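Local coordinates for ferredoxin-NADP reductase (Neisseria gonorrhoeae MIA_2011_03-10, PDB 5TR9), which probably uses its bound FAD to pass electrons between NADP(H) and ferredoxin, as other ferredoxin-NADP reductases do, at residues Ser67-Phe80 and Gly129-Pro142. Numbering follows the deposited sequence.
With FAD (flavin-adenine dinucleotide), chain C.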
# COMPACT_ATOMS: atom_id res chain seq x y z
N SER A 67 -6.76 -2.89 0.68
CA SER A 67 -5.97 -2.51 1.85
C SER A 67 -6.53 -1.26 2.51
O SER A 67 -6.86 -0.28 1.84
CB SER A 67 -4.52 -2.23 1.45
OG SER A 67 -3.95 -3.36 0.80
N VAL A 68 -6.60 -1.26 3.84
CA VAL A 68 -7.06 -0.06 4.53
C VAL A 68 -6.01 1.04 4.39
O VAL A 68 -4.84 0.83 4.71
CB VAL A 68 -7.36 -0.34 6.01
CG1 VAL A 68 -7.94 0.91 6.66
CG2 VAL A 68 -8.33 -1.50 6.14
N VAL A 69 -6.43 2.22 3.91
CA VAL A 69 -5.49 3.32 3.80
C VAL A 69 -5.57 4.27 4.99
O VAL A 69 -4.59 4.97 5.28
CB VAL A 69 -5.65 4.11 2.48
CG1 VAL A 69 -5.74 3.16 1.29
CG2 VAL A 69 -6.85 5.02 2.52
N SER A 70 -6.67 4.25 5.74
CA SER A 70 -6.82 5.12 6.89
C SER A 70 -6.09 4.56 8.11
O SER A 70 -5.66 3.40 8.15
CB SER A 70 -8.31 5.30 7.20
OG SER A 70 -8.97 4.04 7.11
N ALA A 71 -5.98 5.41 9.12
CA ALA A 71 -5.27 5.06 10.34
C ALA A 71 -6.07 4.08 11.18
O ALA A 71 -7.30 4.11 11.22
CB ALA A 71 -4.98 6.31 11.16
N GLU A 72 -5.33 3.23 11.91
CA GLU A 72 -5.97 2.29 12.83
C GLU A 72 -6.89 3.00 13.82
O GLU A 72 -7.91 2.43 14.24
CB GLU A 72 -4.87 1.50 13.55
CG GLU A 72 -5.30 0.22 14.24
CD GLU A 72 -4.12 -0.53 14.85
OE1 GLU A 72 -4.17 -0.89 16.05
OE2 GLU A 72 -3.12 -0.76 14.13
N TYR A 73 -6.55 4.22 14.22
CA TYR A 73 -7.28 4.98 15.22
C TYR A 73 -8.35 5.89 14.61
O TYR A 73 -9.04 6.58 15.37
CB TYR A 73 -6.30 5.81 16.05
CG TYR A 73 -5.27 6.54 15.22
CD1 TYR A 73 -5.57 7.76 14.62
CD2 TYR A 73 -4.00 6.00 15.03
CE1 TYR A 73 -4.62 8.43 13.86
CE2 TYR A 73 -3.05 6.66 14.27
CZ TYR A 73 -3.36 7.87 13.69
OH TYR A 73 -2.43 8.53 12.92
N ALA A 74 -8.50 5.91 13.29
CA ALA A 74 -9.49 6.81 12.70
C ALA A 74 -10.91 6.30 12.95
O ALA A 74 -11.13 5.14 13.30
CB ALA A 74 -9.25 6.97 11.20
N ASP A 75 -11.89 7.18 12.74
CA ASP A 75 -13.28 6.88 13.05
C ASP A 75 -14.09 6.47 11.83
O ASP A 75 -15.32 6.40 11.90
CB ASP A 75 -13.94 8.09 13.71
CG ASP A 75 -13.38 8.38 15.08
OD1 ASP A 75 -12.65 7.51 15.60
OD2 ASP A 75 -13.66 9.46 15.61
N THR A 76 -13.41 6.23 10.70
CA THR A 76 -13.98 5.75 9.46
C THR A 76 -12.94 4.83 8.85
O THR A 76 -11.80 4.75 9.34
CB THR A 76 -14.29 6.89 8.49
OG1 THR A 76 -13.12 7.70 8.33
CG2 THR A 76 -15.43 7.76 9.03
N LEU A 77 -13.32 4.12 7.79
CA LEU A 77 -12.39 3.31 7.01
C LEU A 77 -12.26 3.92 5.62
O LEU A 77 -13.27 4.18 4.97
CB LEU A 77 -12.88 1.87 6.89
CG LEU A 77 -12.85 1.08 8.20
CD1 LEU A 77 -13.81 -0.11 8.10
CD2 LEU A 77 -11.42 0.63 8.51
N GLU A 78 -11.03 4.13 5.17
CA GLU A 78 -10.79 4.69 3.85
C GLU A 78 -10.02 3.69 2.99
O GLU A 78 -9.20 2.92 3.48
CB GLU A 78 -10.01 6.01 3.94
CG GLU A 78 -9.95 6.77 2.64
CD GLU A 78 -9.35 8.16 2.80
OE1 GLU A 78 -9.68 8.88 3.77
OE2 GLU A 78 -8.55 8.54 1.91
N TYR A 79 -10.31 3.72 1.68
CA TYR A 79 -9.72 2.81 0.71
C TYR A 79 -9.33 3.59 -0.54
O TYR A 79 -9.85 4.69 -0.80
CB TYR A 79 -10.70 1.67 0.34
CG TYR A 79 -11.14 0.89 1.55
CD1 TYR A 79 -10.37 -0.15 2.05
CD2 TYR A 79 -12.32 1.24 2.24
CE1 TYR A 79 -10.76 -0.85 3.19
CE2 TYR A 79 -12.72 0.55 3.38
CZ TYR A 79 -11.94 -0.49 3.85
OH TYR A 79 -12.35 -1.16 4.98
N PHE A 80 -8.36 3.04 -1.28
CA PHE A 80 -7.86 3.59 -2.54
C PHE A 80 -8.08 2.54 -3.62
O PHE A 80 -7.50 1.45 -3.53
CB PHE A 80 -6.37 3.95 -2.40
CG PHE A 80 -5.67 4.26 -3.71
CD1 PHE A 80 -6.31 4.93 -4.74
CD2 PHE A 80 -4.32 3.93 -3.88
CE1 PHE A 80 -5.65 5.22 -5.93
CE2 PHE A 80 -3.64 4.24 -5.05
CZ PHE A 80 -4.31 4.88 -6.08
N GLY A 129 1.39 1.29 -8.05
CA GLY A 129 -0.04 1.50 -8.22
C GLY A 129 -0.77 1.59 -6.89
O GLY A 129 -0.35 2.31 -5.98
N SER A 130 -1.87 0.85 -6.78
CA SER A 130 -2.64 0.86 -5.54
C SER A 130 -1.94 0.13 -4.40
O SER A 130 -2.42 0.19 -3.26
CB SER A 130 -4.03 0.26 -5.77
OG SER A 130 -3.95 -1.04 -6.32
N GLY A 131 -0.81 -0.54 -4.66
CA GLY A 131 -0.01 -1.18 -3.62
C GLY A 131 0.55 -0.23 -2.58
O GLY A 131 1.03 -0.69 -1.53
N ILE A 132 0.51 1.09 -2.83
CA ILE A 132 0.84 2.05 -1.78
C ILE A 132 -0.15 2.00 -0.62
O ILE A 132 0.21 2.38 0.50
CB ILE A 132 0.92 3.48 -2.38
CG1 ILE A 132 1.60 4.43 -1.40
CG2 ILE A 132 -0.48 3.96 -2.84
CD1 ILE A 132 1.91 5.80 -1.96
N ALA A 133 -1.37 1.51 -0.84
CA ALA A 133 -2.44 1.61 0.16
C ALA A 133 -2.06 1.11 1.55
O ALA A 133 -2.23 1.87 2.52
CB ALA A 133 -3.69 0.88 -0.36
N PRO A 134 -1.57 -0.13 1.75
CA PRO A 134 -1.25 -0.55 3.12
C PRO A 134 -0.15 0.28 3.75
O PRO A 134 -0.11 0.45 4.97
CB PRO A 134 -0.80 -2.01 2.94
CG PRO A 134 -0.33 -2.10 1.51
CD PRO A 134 -1.25 -1.17 0.75
N PHE A 135 0.76 0.79 2.93
CA PHE A 135 1.86 1.58 3.47
C PHE A 135 1.38 2.95 3.95
O PHE A 135 1.97 3.51 4.88
CB PHE A 135 2.98 1.68 2.42
CG PHE A 135 3.55 0.34 2.04
CD1 PHE A 135 3.86 -0.61 3.02
CD2 PHE A 135 3.76 0.00 0.71
CE1 PHE A 135 4.37 -1.85 2.68
CE2 PHE A 135 4.27 -1.25 0.37
CZ PHE A 135 4.58 -2.18 1.36
N LEU A 136 0.29 3.47 3.38
CA LEU A 136 -0.28 4.71 3.92
C LEU A 136 -0.78 4.51 5.35
O LEU A 136 -0.54 5.35 6.23
CB LEU A 136 -1.42 5.22 3.02
CG LEU A 136 -0.98 5.59 1.60
CD1 LEU A 136 -2.19 6.01 0.76
CD2 LEU A 136 0.05 6.70 1.62
N SER A 137 -1.45 3.38 5.61
CA SER A 137 -1.90 3.10 6.97
C SER A 137 -0.71 2.92 7.91
O SER A 137 -0.73 3.42 9.05
CB SER A 137 -2.80 1.86 6.99
OG SER A 137 -3.37 1.66 8.27
N ILE A 138 0.32 2.21 7.46
CA ILE A 138 1.52 2.02 8.27
C ILE A 138 2.16 3.36 8.61
O ILE A 138 2.57 3.60 9.75
CB ILE A 138 2.50 1.07 7.56
CG1 ILE A 138 1.93 -0.36 7.64
CG2 ILE A 138 3.90 1.12 8.20
CD1 ILE A 138 2.53 -1.35 6.63
N LEU A 139 2.24 4.27 7.63
CA LEU A 139 2.82 5.60 7.90
C LEU A 139 2.01 6.42 8.88
O LEU A 139 2.53 7.38 9.45
CB LEU A 139 2.97 6.38 6.59
CG LEU A 139 4.05 5.80 5.69
CD1 LEU A 139 4.04 6.54 4.35
CD2 LEU A 139 5.41 5.93 6.35
N GLU A 140 0.73 6.09 9.08
CA GLU A 140 -0.07 6.80 10.06
C GLU A 140 0.13 6.26 11.48
O GLU A 140 -0.41 6.85 12.41
CB GLU A 140 -1.54 6.75 9.60
CG GLU A 140 -1.78 7.64 8.34
CD GLU A 140 -2.73 7.06 7.28
OE1 GLU A 140 -3.44 6.08 7.54
OE2 GLU A 140 -2.77 7.62 6.16
N GLN A 141 0.90 5.18 11.64
CA GLN A 141 1.22 4.67 12.97
C GLN A 141 2.34 5.49 13.58
O GLN A 141 3.46 5.47 13.06
CB GLN A 141 1.66 3.22 12.89
CG GLN A 141 0.58 2.26 12.50
CD GLN A 141 -0.41 2.05 13.61
OE1 GLN A 141 -1.44 2.71 13.68
NE2 GLN A 141 -0.10 1.13 14.51
N PRO A 142 2.10 6.22 14.68
CA PRO A 142 3.17 7.07 15.23
C PRO A 142 4.42 6.30 15.60
O PRO A 142 5.52 6.85 15.51
CB PRO A 142 2.51 7.71 16.46
CG PRO A 142 1.05 7.66 16.18
CD PRO A 142 0.83 6.38 15.42
PA FAD C . -11.35 -7.84 -11.21
O1A FAD C . -12.26 -8.82 -11.87
O2A FAD C . -11.06 -8.08 -9.73
O5B FAD C . -9.96 -7.77 -11.91
C5B FAD C . -9.84 -7.65 -13.34
C4B FAD C . -8.38 -7.47 -13.66
O4B FAD C . -7.99 -6.13 -13.28
C3B FAD C . -7.43 -8.37 -12.88
O3B FAD C . -7.27 -9.64 -13.50
C2B FAD C . -6.12 -7.58 -12.90
O2B FAD C . -5.42 -7.77 -14.13
C1B FAD C . -6.63 -6.13 -12.87
N9A FAD C . -6.56 -5.48 -11.57
C8A FAD C . -7.35 -5.71 -10.48
N7A FAD C . -7.09 -4.93 -9.46
C5A FAD C . -6.06 -4.11 -9.93
C6A FAD C . -5.34 -3.07 -9.33
N6A FAD C . -5.54 -2.66 -8.07
N1A FAD C . -4.38 -2.47 -10.06
C2A FAD C . -4.17 -2.88 -11.32
N3A FAD C . -4.79 -3.86 -11.99
C4A FAD C . -5.74 -4.43 -11.23
N1 FAD C . -7.40 -3.04 -5.59
C2 FAD C . -7.36 -1.70 -5.36
O2 FAD C . -7.74 -0.89 -6.21
N3 FAD C . -6.84 -1.24 -4.15
C4 FAD C . -6.36 -2.04 -3.12
O4 FAD C . -5.94 -1.53 -2.08
C4X FAD C . -6.43 -3.45 -3.38
N5 FAD C . -5.96 -4.28 -2.47
C5X FAD C . -6.03 -5.64 -2.73
C6 FAD C . -5.55 -6.53 -1.76
C7 FAD C . -5.60 -7.90 -1.97
C7M FAD C . -5.09 -8.84 -0.91
C8 FAD C . -6.15 -8.40 -3.17
C8M FAD C . -6.21 -9.89 -3.41
C9 FAD C . -6.62 -7.51 -4.13
C9A FAD C . -6.57 -6.14 -3.92
N10 FAD C . -7.01 -5.21 -4.90
C10 FAD C . -6.97 -3.87 -4.65
C1' FAD C . -7.71 -5.65 -6.10
C2' FAD C . -9.23 -5.60 -5.86
O2' FAD C . -9.65 -6.61 -4.95
C3' FAD C . -10.01 -5.73 -7.17
O3' FAD C . -9.52 -6.84 -7.91
C4' FAD C . -10.08 -4.43 -7.98
O4' FAD C . -10.85 -3.47 -7.25
C5' FAD C . -10.70 -4.62 -9.35
O5' FAD C . -11.98 -5.26 -9.20
P FAD C . -12.90 -5.55 -10.46
O1P FAD C . -13.26 -4.24 -11.14
O2P FAD C . -14.00 -6.44 -10.02
O3P FAD C . -11.89 -6.36 -11.42
O HOH W 1 -2.56 3.39 11.35
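Val69 and Ala133 meet at the middle of this interface, with Val69 CG1 3.5 Å from Ala133 CB. Val69 CG1 lies anti to the carbonyl carbon (chi1 -47°), which turns that methyl onto the helix. Ser67 lays its CB and OG against CD of the Pro134 ring, and the Phe80 ring brings CE2 obliquely to Ile132 CG2 and to Ser130 CA, 3.6 Å away.

Two direct hydrogen bonds join the loop to Ser137 and Glu140. Ser137 OG donates to Ser70 O at 2.9 Å, tilted 29° from the carbonyl plane; Tyr73 OH donates to Glu140 O at 2.7 Å in the carbonyl plane, on a lone pair. The Tyr73 ring, one face of which carries Ala71 CB, meets that carbonyl with its edge. A water at the same end accepts from Glu72 N and donates to Ser137 O and Gln141 OE1, tying the Ala71-Ala74 type I turn to the helix. Glu140 OE1 is 2.8 Å from Val69 O in this conformer, while OE2 forms a salt bridge with Arg168. Glu72 OE1 ligates a magnesium ion.

At the other end both segments grip FAD: Ser67 N donates to flavin O4, flavin N3 donates to Phe80 O at 2.8 Å, and Ser130 OG accepts from adenine N6A at 2.9 Å. These polar contacts hold the flavin edge and the adenine where the two domains meet.

Helix 133-139 lies between the FAD-binding domain and the parallel sheet of the NAD-binding domain: Ala133, Leu136 and Ser137 face residues Ser67-Tyr73, whereas Phe135, Ile138 and Leu139 pack on strands 122-128, 150-157 and 227-233.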